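Local coordinates for protein hydroxyglutarate synthase (Pseudomonas putida, PDB 6W1G) that catalyses the iron(II)-dependent decarboxylation and hydroxylation of 2-oxoadipate to D-2-hydroxyglutarate in D-lysine catabolism, at residues Lys25-Leu30 with Thr189-Gln194. Residues are numbered along the deposited sequence; the frame is centred on the assembly and turned at random.
Sequences KQEVPL and TFRWHQ
With CG anti to its carbonyl carbon (chi1 -67°) and the chain extended beyond it (chi2 -177°), Glu27 carries its carboxylate from the end of helix 9-27 to the backbone of Trp192. Trp192 N donates to Glu27 OE2 at 2.9 Å; the N-H...O angle of 178° marks a straight bond, which arrives on the syn side although tilted from the carboxylate plane. Both carboxylate oxygens also touch the CB methylene of Trp192, Trp192 CB lying 3.5 Å from Glu27 OE1, while the ring itself leads away to stack on His223. Water extends the grip: one molecule donates to Glu27 OE2 (2.6 Å) and accepts from Arg191 NH1 (3.1 Å), joining opposite charges that do not meet directly, and another donates to Glu27 OE1 and to Phe190 O, each at 2.7 Å. Glu27 OE1 further forms a salt bridge with Arg291 of strand 288-298. Shortening Glu27 to an alanine here is likely to leave the Trp192 N-H without its acceptor and Arg291 without this salt-bridge mate. This is a surface contact in which a carboxylate at the C-terminal end of helix 9-27 accepts a loop backbone N-H, joining that helix to the irregular connection between helices 176-188 and 200-209.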
loop_
_atom_site.group_PDB
_atom_site.type_symbol
_atom_site.label_atom_id
_atom_site.label_comp_id
_atom_site.label_asym_id
_atom_site.label_seq_id
_atom_site.Cartn_x
_atom_site.Cartn_y
_atom_site.Cartn_z
ATOM N N LYS A 25 -6.487 -7.121 14.987
ATOM C CA LYS A 25 -5.931 -6.937 16.325
ATOM C C LYS A 25 -6.380 -8.056 17.253
ATOM O O LYS A 25 -5.597 -8.512 18.075
ATOM C CB LYS A 25 -6.342 -5.574 16.841
ATOM C CG LYS A 25 -5.771 -5.265 18.215
ATOM C CD LYS A 25 -6.147 -3.868 18.674
ATOM C CE LYS A 25 -5.854 -3.702 20.158
ATOM N NZ LYS A 25 -5.978 -2.304 20.666
ATOM N N GLN A 26 -7.620 -8.509 17.140
ATOM C CA GLN A 26 -8.095 -9.639 17.927
ATOM C C GLN A 26 -7.339 -10.916 17.552
ATOM O O GLN A 26 -6.988 -11.715 18.426
ATOM C CB GLN A 26 -9.605 -9.754 17.723
ATOM C CG GLN A 26 -10.203 -11.026 18.290
ATOM C CD GLN A 26 -10.209 -12.196 17.288
ATOM O OE1 GLN A 26 -9.757 -13.299 17.600
ATOM N NE2 GLN A 26 -10.728 -11.944 16.071
ATOM N N GLU A 27 -7.094 -11.117 16.286
ATOM C CA GLU A 27 -6.381 -12.302 15.825
ATOM C C GLU A 27 -4.905 -12.270 16.198
ATOM O O GLU A 27 -4.309 -13.324 16.458
ATOM C CB GLU A 27 -6.508 -12.440 14.307
ATOM C CG GLU A 27 -7.917 -12.742 13.816
ATOM C CD GLU A 27 -8.009 -12.947 12.307
ATOM O OE1 GLU A 27 -6.993 -12.790 11.607
ATOM O OE2 GLU A 27 -9.110 -13.315 11.826
ATOM N N VAL A 28 -4.284 -11.093 16.156
ATOM C CA VAL A 28 -2.843 -10.909 16.249
ATOM C C VAL A 28 -2.574 -9.797 17.260
ATOM O O VAL A 28 -2.392 -8.614 16.888
ATOM C CB VAL A 28 -2.228 -10.602 14.868
ATOM C CG1 VAL A 28 -0.740 -10.432 14.937
ATOM C CG2 VAL A 28 -2.581 -11.698 13.874
ATOM N N PRO A 29 -2.479 -10.122 18.555
ATOM C CA PRO A 29 -2.365 -9.058 19.579
ATOM C C PRO A 29 -1.170 -8.144 19.388
ATOM O O PRO A 29 -1.252 -6.958 19.739
ATOM C CB PRO A 29 -2.267 -9.855 20.886
ATOM C CG PRO A 29 -2.860 -11.118 20.621
ATOM C CD PRO A 29 -2.776 -11.431 19.145
ATOM N N LEU A 30 -0.056 -8.638 18.850
ATOM C CA LEU A 30 1.124 -7.782 18.678
ATOM C C LEU A 30 0.902 -6.680 17.669
ATOM O O LEU A 30 1.623 -5.675 17.711
ATOM C CB LEU A 30 2.355 -8.656 18.369
ATOM C CG LEU A 30 3.007 -9.332 19.590
ATOM C CD1 LEU A 30 4.000 -10.418 19.199
ATOM C CD2 LEU A 30 3.699 -8.338 20.548
ATOM N N THR A 189 -14.478 -12.762 4.370
ATOM C CA THR A 189 -13.567 -13.293 3.368
ATOM C C THR A 189 -12.152 -13.360 3.887
ATOM O O THR A 189 -11.385 -14.217 3.446
ATOM C CB THR A 189 -13.655 -12.450 2.108
ATOM O OG1 THR A 189 -14.979 -12.541 1.614
ATOM C CG2 THR A 189 -12.788 -12.943 1.012
ATOM N N PHE A 190 -11.796 -12.454 4.809
ATOM C CA PHE A 190 -10.413 -12.211 5.204
ATOM C C PHE A 190 -10.081 -12.687 6.604
ATOM O O PHE A 190 -8.949 -12.494 7.072
ATOM C CB PHE A 190 -10.131 -10.717 5.072
ATOM C CG PHE A 190 -10.515 -10.185 3.711
ATOM C CD1 PHE A 190 -9.846 -10.615 2.575
ATOM C CD2 PHE A 190 -11.614 -9.379 3.556
ATOM C CE1 PHE A 190 -10.214 -10.198 1.348
ATOM C CE2 PHE A 190 -11.988 -8.935 2.289
ATOM C CZ PHE A 190 -11.283 -9.353 1.183
ATOM N N ARG A 191 -11.000 -13.369 7.256
ATOM C CA ARG A 191 -10.746 -13.860 8.595
ATOM C C ARG A 191 -9.814 -15.066 8.575
ATOM O O ARG A 191 -9.824 -15.869 7.633
ATOM C CB ARG A 191 -12.058 -14.305 9.209
ATOM C CG ARG A 191 -12.930 -13.225 9.653
ATOM C CD ARG A 191 -14.158 -13.770 10.391
ATOM N NE ARG A 191 -15.093 -12.672 10.567
ATOM C CZ ARG A 191 -15.018 -11.797 11.553
ATOM N NH1 ARG A 191 -14.066 -11.915 12.457
ATOM N NH2 ARG A 191 -15.891 -10.811 11.639
ATOM N N TRP A 192 -9.075 -15.243 9.669
ATOM C CA TRP A 192 -8.240 -16.421 9.807
ATOM C C TRP A 192 -9.097 -17.636 10.145
ATOM O O TRP A 192 -9.969 -17.565 11.009
ATOM C CB TRP A 192 -7.252 -16.195 10.960
ATOM C CG TRP A 192 -6.299 -17.342 11.129
ATOM C CD1 TRP A 192 -6.433 -18.415 11.966
ATOM C CD2 TRP A 192 -5.072 -17.539 10.409
ATOM N NE1 TRP A 192 -5.363 -19.265 11.816
ATOM C CE2 TRP A 192 -4.513 -18.745 10.871
ATOM C CE3 TRP A 192 -4.395 -16.810 9.430
ATOM C CZ2 TRP A 192 -3.316 -19.245 10.376
ATOM C CZ3 TRP A 192 -3.178 -17.306 8.946
ATOM C CH2 TRP A 192 -2.664 -18.510 9.418
ATOM N N HIS A 193 -8.817 -18.774 9.494
ATOM C CA HIS A 193 -9.455 -20.056 9.810
ATOM C C HIS A 193 -8.375 -21.106 10.006
ATOM O O HIS A 193 -7.589 -21.363 9.094
ATOM C CB HIS A 193 -10.392 -20.487 8.676
ATOM C CG HIS A 193 -11.486 -19.511 8.393
ATOM N ND1 HIS A 193 -11.460 -18.651 7.315
ATOM C CD2 HIS A 193 -12.620 -19.224 9.078
ATOM C CE1 HIS A 193 -12.537 -17.885 7.339
ATOM N NE2 HIS A 193 -13.253 -18.207 8.400
ATOM N N GLN A 194 -8.333 -21.730 11.193
ATOM C CA GLN A 194 -7.247 -22.678 11.484
ATOM C C GLN A 194 -7.428 -24.025 10.792
ATOM O O GLN A 194 -6.436 -24.735 10.591
ATOM C CB GLN A 194 -7.037 -22.858 12.986
ATOM C CG GLN A 194 -8.121 -23.559 13.706
ATOM C CD GLN A 194 -7.680 -23.967 15.101
ATOM O OE1 GLN A 194 -7.063 -23.186 15.828
ATOM N NE2 GLN A 194 -7.966 -25.206 15.468
HETATM O O HOH W 1 -11.364 -13.256 13.103
HETATM O O HOH W 2 -13.507 -10.223 15.092
HETATM O O HOH W 3 -6.974 -12.628 8.924
HETATM O O HOH W 4 -10.702 -15.926 13.273
#